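Local coordinates for protein glutamate--cysteine ligase GshA (Methylobacillus flagellatus KT, PDB 3K1T) that probably acts as a ligase that joins glutamate to cysteine, the first step of glutathione synthesis, at residues D49-D61 and I326-K338. Sequence-based numbering, arbitrary orientation.
Sequences DLRNAGFKLAPVD and ILQEGVYTFEHLK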
ATOM      1  N   ASP A  49     -13.544 -16.281   0.944  1.00 11.82           N
ATOM      2  CA  ASP A  49     -14.365 -16.787  -0.152  1.00 13.15           C
ATOM      3  C   ASP A  49     -15.750 -16.148  -0.056  1.00 12.56           C
ATOM      4  O   ASP A  49     -16.384 -16.212   1.014  1.00 12.79           O
ATOM      5  CB  ASP A  49     -14.596 -18.292  -0.047  1.00 13.94           C
ATOM      6  CG  ASP A  49     -13.328 -19.138  -0.241  1.00 19.17           C
ATOM      7  OD1 ASP A  49     -12.224 -18.586  -0.395  1.00 16.03           O
ATOM      8  OD2 ASP A  49     -13.456 -20.399  -0.250  1.00 18.83           O
ATOM      9  N   LEU A  50     -16.224 -15.571  -1.172  1.00 11.46           N
ATOM     10  CA  LEU A  50     -17.568 -15.038  -1.253  1.00 12.19           C
ATOM     11  C   LEU A  50     -18.412 -15.818  -2.264  1.00 11.41           C
ATOM     12  O   LEU A  50     -17.872 -16.461  -3.164  1.00 10.87           O
ATOM     13  CB  LEU A  50     -17.538 -13.580  -1.711  1.00 11.27           C
ATOM     14  CG  LEU A  50     -16.670 -12.574  -0.936  1.00 14.79           C
ATOM     15  CD1 LEU A  50     -16.730 -11.191  -1.671  1.00 13.64           C
ATOM     16  CD2 LEU A  50     -17.113 -12.487   0.541  1.00 10.98           C
ATOM     17  N   ARG A  51     -19.730 -15.712  -2.109  1.00 11.48           N
ATOM     18  CA  ARG A  51     -20.686 -16.116  -3.131  1.00 11.21           C
ATOM     19  C   ARG A  51     -21.668 -14.988  -3.433  1.00 10.94           C
ATOM     20  O   ARG A  51     -22.255 -14.385  -2.528  1.00 10.68           O
ATOM     21  CB  ARG A  51     -21.412 -17.406  -2.786  1.00 11.37           C
ATOM     22  CG  ARG A  51     -20.503 -18.625  -2.927  1.00 13.62           C
ATOM     23  CD  ARG A  51     -21.306 -19.907  -2.807  1.00 15.13           C
ATOM     24  NE  ARG A  51     -20.563 -21.021  -3.359  1.00 14.52           N
ATOM     25  CZ  ARG A  51     -21.055 -22.235  -3.540  1.00 14.99           C
ATOM     26  NH1 ARG A  51     -22.288 -22.507  -3.163  1.00 15.54           N
ATOM     27  NH2 ARG A  51     -20.286 -23.185  -4.093  1.00 14.99           N
ATOM     28  N   ASN A  52     -21.783 -14.708  -4.729  1.00 10.85           N
ATOM     29  CA  ASN A  52     -22.730 -13.721  -5.265  1.00 10.89           C
ATOM     30  C   ASN A  52     -23.913 -14.502  -5.875  1.00 10.42           C
ATOM     31  O   ASN A  52     -23.787 -15.147  -6.922  1.00 11.97           O
ATOM     32  CB  ASN A  52     -22.002 -12.889  -6.310  1.00 11.28           C
ATOM     33  CG  ASN A  52     -22.848 -11.755  -6.848  1.00 12.48           C
ATOM     34  OD1 ASN A  52     -24.046 -11.710  -6.609  1.00 11.25           O
ATOM     35  ND2 ASN A  52     -22.232 -10.855  -7.609  1.00 11.14           N
ATOM     36  N   ALA A  53     -25.046 -14.445  -5.191  1.00 10.30           N
ATOM     37  CA  ALA A  53     -26.273 -15.138  -5.569  1.00 10.84           C
ATOM     38  C   ALA A  53     -27.210 -14.198  -6.336  1.00 11.70           C
ATOM     39  O   ALA A  53     -28.322 -14.594  -6.713  1.00 12.21           O
ATOM     40  CB  ALA A  53     -26.965 -15.646  -4.286  1.00 11.16           C
ATOM     41  N   GLY A  54     -26.806 -12.938  -6.519  1.00 11.58           N
ATOM     42  CA  GLY A  54     -27.715 -11.919  -7.089  1.00 11.50           C
ATOM     43  C   GLY A  54     -28.716 -11.391  -6.074  1.00 11.41           C
ATOM     44  O   GLY A  54     -28.991 -10.180  -6.023  1.00 12.19           O
ATOM     45  N   PHE A  55     -29.286 -12.295  -5.275  1.00 11.07           N
ATOM     46  CA  PHE A  55     -30.169 -11.901  -4.171  1.00 11.50           C
ATOM     47  C   PHE A  55     -29.465 -11.786  -2.798  1.00 12.26           C
ATOM     48  O   PHE A  55     -30.102 -11.440  -1.771  1.00 12.54           O
ATOM     49  CB  PHE A  55     -31.370 -12.857  -4.108  1.00 11.11           C
ATOM     50  CG  PHE A  55     -31.018 -14.291  -3.857  1.00 12.54           C
ATOM     51  CD1 PHE A  55     -30.666 -14.722  -2.574  1.00 16.20           C
ATOM     52  CD2 PHE A  55     -31.082 -15.221  -4.877  1.00 13.22           C
ATOM     53  CE1 PHE A  55     -30.364 -16.046  -2.324  1.00 19.25           C
ATOM     54  CE2 PHE A  55     -30.779 -16.561  -4.633  1.00 14.68           C
ATOM     55  CZ  PHE A  55     -30.439 -16.975  -3.362  1.00 16.01           C
ATOM     56  N   LYS A  56     -28.156 -12.029  -2.794  1.00 12.58           N
ATOM     57  CA  LYS A  56     -27.352 -12.083  -1.581  1.00 13.51           C
ATOM     58  C   LYS A  56     -25.876 -12.025  -1.975  1.00 12.27           C
ATOM     59  O   LYS A  56     -25.501 -12.545  -3.018  1.00 12.48           O
ATOM     60  CB  LYS A  56     -27.612 -13.474  -0.895  1.00 14.54           C
ATOM     61  CG  LYS A  56     -27.155 -13.560   0.442  1.00 17.76           C
ATOM     62  CD  LYS A  56     -27.760 -14.686   1.203  1.00 16.93           C
ATOM     63  CE  LYS A  56     -27.267 -14.643   2.613  1.00 15.35           C
ATOM     64  NZ  LYS A  56     -28.417 -14.720   3.562  1.00 13.65           N
ATOM     65  N   LEU A  57     -25.031 -11.433  -1.129  1.00 12.25           N
ATOM     66  CA  LEU A  57     -23.583 -11.439  -1.305  1.00 11.83           C
ATOM     67  C   LEU A  57     -22.948 -11.710   0.070  1.00 12.44           C
ATOM     68  O   LEU A  57     -22.999 -10.862   0.937  1.00 12.80           O
ATOM     69  CB  LEU A  57     -23.075 -10.116  -1.898  1.00 12.05           C
ATOM     70  CG  LEU A  57     -21.559 -10.015  -2.068  1.00 11.43           C
ATOM     71  CD1 LEU A  57     -20.982 -11.064  -3.068  1.00 11.08           C
ATOM     72  CD2 LEU A  57     -21.195  -8.547  -2.466  1.00 12.09           C
ATOM     73  N   ALA A  58     -22.404 -12.907   0.263  1.00 11.67           N
ATOM     74  CA  ALA A  58     -22.036 -13.368   1.598  1.00 12.03           C
ATOM     75  C   ALA A  58     -20.708 -14.106   1.605  1.00 12.17           C
ATOM     76  O   ALA A  58     -20.342 -14.786   0.637  1.00 12.03           O
ATOM     77  CB  ALA A  58     -23.190 -14.266   2.236  1.00 11.20           C
ATOM     78  N   PRO A  59     -19.958 -13.945   2.694  1.00 12.09           N
ATOM     79  CA  PRO A  59     -18.771 -14.758   2.862  1.00 12.76           C
ATOM     80  C   PRO A  59     -19.110 -16.171   3.309  1.00 13.43           C
ATOM     81  O   PRO A  59     -20.025 -16.370   4.138  1.00 14.16           O
ATOM     82  CB  PRO A  59     -17.984 -14.002   3.947  1.00 12.34           C
ATOM     83  CG  PRO A  59     -19.068 -13.410   4.813  1.00 12.74           C
ATOM     84  CD  PRO A  59     -20.223 -13.086   3.873  1.00 11.77           C
ATOM     85  N   VAL A  60     -18.389 -17.141   2.758  1.00 12.90           N
ATOM     86  CA  VAL A  60     -18.609 -18.543   3.064  1.00 14.02           C
ATOM     87  C   VAL A  60     -17.396 -19.274   3.633  1.00 14.40           C
ATOM     88  O   VAL A  60     -17.527 -20.450   4.022  1.00 15.47           O
ATOM     89  CB  VAL A  60     -19.146 -19.320   1.857  1.00 14.82           C
ATOM     90  CG1 VAL A  60     -20.519 -18.753   1.420  1.00 14.71           C
ATOM     91  CG2 VAL A  60     -18.107 -19.318   0.691  1.00 13.64           C
ATOM     92  N   ASP A  61     -16.225 -18.622   3.657  1.00 13.46           N
ATOM     93  CA  ASP A  61     -15.027 -19.172   4.310  1.00 15.43           C
ATOM     94  C   ASP A  61     -14.015 -18.048   4.558  1.00 14.95           C
ATOM     95  O   ASP A  61     -13.828 -17.151   3.688  1.00 15.52           O
ATOM     96  CB  ASP A  61     -14.346 -20.231   3.419  1.00 15.21           C
ATOM     97  CG  ASP A  61     -13.057 -20.818   4.058  1.00 21.20           C
ATOM     98  OD1 ASP A  61     -13.257 -21.713   4.886  1.00 21.80           O
ATOM     99  OD2 ASP A  61     -11.890 -20.386   3.725  1.00 23.18           O
ATOM    100  N   ILE A 326     -22.720 -27.651  13.062  1.00 15.83           N
ATOM    101  CA  ILE A 326     -23.141 -26.330  12.620  1.00 15.89           C
ATOM    102  C   ILE A 326     -23.983 -26.499  11.359  1.00 15.65           C
ATOM    103  O   ILE A 326     -23.593 -27.220  10.437  1.00 15.96           O
ATOM    104  CB  ILE A 326     -21.908 -25.402  12.319  1.00 17.10           C
ATOM    105  CG1 ILE A 326     -21.037 -25.263  13.570  1.00 18.42           C
ATOM    106  CG2 ILE A 326     -22.400 -23.988  11.857  1.00 17.65           C
ATOM    107  CD1 ILE A 326     -19.591 -24.904  13.322  1.00 23.33           C
ATOM    108  N   LEU A 327     -25.151 -25.864  11.363  1.00 14.88           N
ATOM    109  CA  LEU A 327     -26.044 -25.855  10.219  0.50 14.78           C
ATOM    110  C   LEU A 327     -26.046 -24.452   9.653  1.00 14.70           C
ATOM    111  O   LEU A 327     -26.328 -23.506  10.371  1.00 15.24           O
ATOM    112  CB  LEU A 327     -27.452 -26.247  10.658  0.50 14.82           C
ATOM    113  CG  LEU A 327     -27.563 -27.657  11.238  0.50 15.80           C
ATOM    114  CD1 LEU A 327     -27.270 -27.657  12.736  0.50 15.77           C
ATOM    115  CD2 LEU A 327     -28.956 -28.255  10.939  0.50 14.94           C
ATOM    116  N   GLN A 328     -25.692 -24.304   8.378  1.00 14.19           N
ATOM    117  CA  GLN A 328     -25.649 -22.969   7.784  1.00 13.75           C
ATOM    118  C   GLN A 328     -26.514 -22.908   6.514  1.00 12.98           C
ATOM    119  O   GLN A 328     -26.508 -23.822   5.711  1.00 12.41           O
ATOM    120  CB  GLN A 328     -24.215 -22.560   7.456  1.00 13.74           C
ATOM    121  CG  GLN A 328     -24.081 -21.061   7.081  1.00 14.61           C
ATOM    122  CD  GLN A 328     -22.687 -20.668   6.619  1.00 14.33           C
ATOM    123  OE1 GLN A 328     -22.024 -21.417   5.901  1.00 13.45           O
ATOM    124  NE2 GLN A 328     -22.230 -19.481   7.055  1.00 12.71           N
ATOM    125  N   GLU A 329     -27.238 -21.804   6.355  1.00 11.95           N
ATOM    126  CA  GLU A 329     -27.884 -21.473   5.095  1.00 12.20           C
ATOM    127  C   GLU A 329     -26.855 -21.531   3.962  1.00 11.91           C
ATOM    128  O   GLU A 329     -25.816 -20.870   4.035  1.00 10.63           O
ATOM    129  CB  GLU A 329     -28.481 -20.067   5.190  1.00 12.28           C
ATOM    130  CG  GLU A 329     -28.890 -19.434   3.841  1.00 12.40           C
ATOM    131  CD  GLU A 329     -29.299 -17.979   3.952  1.00 13.86           C
ATOM    132  OE1 GLU A 329     -29.626 -17.509   5.081  1.00 13.28           O
ATOM    133  OE2 GLU A 329     -29.329 -17.303   2.883  1.00 14.96           O
ATOM    134  N   GLY A 330     -27.136 -22.335   2.954  1.00 11.08           N
ATOM    135  CA  GLY A 330     -26.305 -22.401   1.756  1.00 11.65           C
ATOM    136  C   GLY A 330     -26.567 -21.184   0.879  1.00 11.33           C
ATOM    137  O   GLY A 330     -27.707 -20.711   0.822  1.00 11.67           O
ATOM    138  N   VAL A 331     -25.516 -20.661   0.246  1.00 12.28           N
ATOM    139  CA  VAL A 331     -25.619 -19.473  -0.641  1.00 12.31           C
ATOM    140  C   VAL A 331     -25.243 -19.929  -2.031  1.00 12.85           C
ATOM    141  O   VAL A 331     -24.268 -20.646  -2.210  1.00 13.98           O
ATOM    142  CB  VAL A 331     -24.680 -18.357  -0.166  1.00 14.05           C
ATOM    143  CG1 VAL A 331     -24.829 -17.080  -1.067  1.00 12.53           C
ATOM    144  CG2 VAL A 331     -24.970 -18.031   1.332  1.00 14.48           C
ATOM    145  N   TYR A 332     -26.043 -19.563  -3.017  1.00 13.22           N
ATOM    146  CA  TYR A 332     -25.774 -19.909  -4.415  1.00 12.28           C
ATOM    147  C   TYR A 332     -24.718 -18.986  -4.971  1.00 11.95           C
ATOM    148  O   TYR A 332     -24.594 -17.818  -4.534  1.00 12.58           O
ATOM    149  CB  TYR A 332     -27.053 -19.771  -5.259  1.00 12.35           C
ATOM    150  CG  TYR A 332     -28.011 -20.913  -5.042  1.00 12.37           C
ATOM    151  CD1 TYR A 332     -27.907 -22.075  -5.790  1.00 13.89           C
ATOM    152  CD2 TYR A 332     -29.021 -20.820  -4.090  1.00 12.74           C
ATOM    153  CE1 TYR A 332     -28.770 -23.148  -5.584  1.00 14.96           C
ATOM    154  CE2 TYR A 332     -29.897 -21.887  -3.866  1.00 13.13           C
ATOM    155  CZ  TYR A 332     -29.758 -23.057  -4.613  1.00 15.01           C
ATOM    156  OH  TYR A 332     -30.626 -24.120  -4.416  1.00 14.36           O
ATOM    157  N   THR A 333     -23.931 -19.494  -5.921  1.00 11.42           N
ATOM    158  CA  THR A 333     -23.188 -18.610  -6.808  1.00 12.08           C
ATOM    159  C   THR A 333     -23.731 -18.772  -8.228  1.00 12.46           C
ATOM    160  O   THR A 333     -23.813 -19.897  -8.733  1.00 12.62           O
ATOM    161  CB  THR A 333     -21.666 -18.838  -6.839  1.00 12.08           C
ATOM    162  OG1 THR A 333     -21.092 -18.093  -7.959  1.00 13.11           O
ATOM    163  CG2 THR A 333     -21.294 -20.358  -6.954  1.00 11.68           C
ATOM    164  N   PHE A 334     -24.091 -17.655  -8.871  1.00 11.69           N
ATOM    165  CA  PHE A 334     -24.541 -17.692 -10.267  1.00 12.45           C
ATOM    166  C   PHE A 334     -23.516 -17.091 -11.211  1.00 12.43           C
ATOM    167  O   PHE A 334     -23.790 -16.930 -12.392  1.00 13.36           O
ATOM    168  CB  PHE A 334     -25.908 -17.018 -10.436  1.00 13.05           C
ATOM    169  CG  PHE A 334     -26.978 -17.687  -9.645  1.00 12.18           C
ATOM    170  CD1 PHE A 334     -27.327 -18.993  -9.914  1.00 16.15           C
ATOM    171  CD2 PHE A 334     -27.560 -17.061  -8.576  1.00 14.94           C
ATOM    172  CE1 PHE A 334     -28.301 -19.647  -9.160  1.00 18.04           C
ATOM    173  CE2 PHE A 334     -28.535 -17.701  -7.822  1.00 14.08           C
ATOM    174  CZ  PHE A 334     -28.902 -19.004  -8.120  1.00 15.02           C
ATOM    175  N   GLU A 335     -22.309 -16.813 -10.726  1.00 11.24           N
ATOM    176  CA  GLU A 335     -21.261 -16.359 -11.637  1.00 10.86           C
ATOM    177  C   GLU A 335     -20.761 -17.562 -12.456  1.00 11.30           C
ATOM    178  O   GLU A 335     -20.556 -18.646 -11.899  1.00 11.80           O
ATOM    179  CB  GLU A 335     -20.113 -15.719 -10.864  1.00 11.20           C
ATOM    180  CG  GLU A 335     -20.520 -14.486 -10.085  1.00 10.45           C
ATOM    181  CD  GLU A 335     -19.302 -13.691  -9.582  1.00 12.99           C
ATOM    182  OE1 GLU A 335     -18.640 -13.027 -10.409  1.00 13.31           O
ATOM    183  OE2 GLU A 335     -18.992 -13.775  -8.377  1.00 13.21           O
ATOM    184  N   HIS A 336     -20.606 -17.372 -13.757  1.00 11.00           N
ATOM    185  CA  HIS A 336     -20.101 -18.395 -14.642  1.00 11.26           C
ATOM    186  C   HIS A 336     -19.049 -17.812 -15.588  1.00 12.22           C
ATOM    187  O   HIS A 336     -19.208 -16.710 -16.141  1.00 10.33           O
ATOM    188  CB  HIS A 336     -21.205 -18.949 -15.539  1.00 12.70           C
ATOM    189  CG  HIS A 336     -22.158 -19.877 -14.867  1.00 12.34           C
ATOM    190  ND1 HIS A 336     -23.105 -19.447 -13.956  1.00 15.06           N
ATOM    191  CD2 HIS A 336     -22.333 -21.216 -14.999  1.00 15.22           C
ATOM    192  CE1 HIS A 336     -23.832 -20.488 -13.569  1.00 14.96           C
ATOM    193  NE2 HIS A 336     -23.373 -21.575 -14.170  1.00 13.90           N
ATOM    194  N   LEU A 337     -18.015 -18.602 -15.831  1.00 12.93           N
ATOM    195  CA  LEU A 337     -17.103 -18.374 -16.947  1.00 13.09           C
ATOM    196  C   LEU A 337     -17.513 -19.360 -18.024  1.00 13.81           C
ATOM    197  O   LEU A 337     -17.198 -20.550 -17.967  1.00 13.16           O
ATOM    198  CB  LEU A 337     -15.638 -18.590 -16.522  1.00 13.25           C
ATOM    199  CG  LEU A 337     -14.585 -18.208 -17.576  1.00 13.14           C
ATOM    200  CD1 LEU A 337     -14.455 -16.671 -17.650  1.00 16.12           C
ATOM    201  CD2 LEU A 337     -13.210 -18.917 -17.217  1.00 17.02           C
ATOM    202  N   LYS A 338     -18.269 -18.858 -18.992  1.00 14.97           N
ATOM    203  CA  LYS A 338     -18.902 -19.671 -20.003  1.00 16.45           C
ATOM    204  C   LYS A 338     -19.734 -20.743 -19.313  1.00 17.19           C
ATOM    205  O   LYS A 338     -20.611 -20.396 -18.562  1.00 18.57           O
ATOM    206  CB  LYS A 338     -17.876 -20.217 -21.006  1.00 17.16           C
ATOM    207  CG  LYS A 338     -18.525 -20.682 -22.315  1.00 20.11           C
ATOM    208  CD  LYS A 338     -17.520 -20.896 -23.437  1.00 23.38           C
ATOM    209  CE  LYS A 338     -18.229 -21.465 -24.664  1.00 24.84           C
ATOM    210  NZ  LYS A 338     -17.286 -21.627 -25.801  1.00 28.07           N
TER
HETATM  211  O   HOH W   1     -19.990 -15.872  -6.685  1.00 11.88           O
HETATM  212  O   HOH W   2     -20.053 -17.733   6.529  1.00 13.80           O
HETATM  213  O   HOH W   3     -19.649 -22.031   4.833  1.00 18.66           O
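The segment 331-334 passes across the end of the beta hairpin 49-61, and one backbone bond fastens it there: F334 N donates to N52 O over 3.2 Å, with A53 and T333 closest at 4.8 Å between CA atoms. R51, extended from CG to NE, crosses T333 at about a right angle; arginine has the length and the flat array of donors for NH1 to give V331 O a nearly straight bond of 2.9 Å (165°) in the guanidinium plane. Cut back to an alanine, R51 would lose its guanidinium, which is likely to leave V331 O without this donor and E343, salt-bridged to NH2, without this charge partner. Threonine suits position 333 twice over: its methyl CG2 lies over one guanidinium face, and its hydroxyl OG1 bonds A342 O and a water that also accepts from N52 N. V331, branched at CB, suits the hairpin's flank: CG1, anti to the backbone N (chi1 -178°), packs on the CB atoms of R51 and A53, and CG2 meets A58. Small A53 lets the segment come close, its CB 3.2 Å from Y332 O, while A53 O meets the F334 ring at its edge. Long, flexible K56 bends at its last torsion to bring NZ within 2.8 Å of E329 OE2, from above the carboxylate plane, and W231 binds both partners of this buried pair, through its O to NZ and its NE1 to E329 OE1. Segment 331-334 carries the chain from the four-stranded antiparallel sheet, through strand 324-329 beside helix 251-272, to the seven-stranded one that also holds the hairpin, where strand 335-337 pairs with strand 340-349 and helix 398-421 packs against L50 and L57.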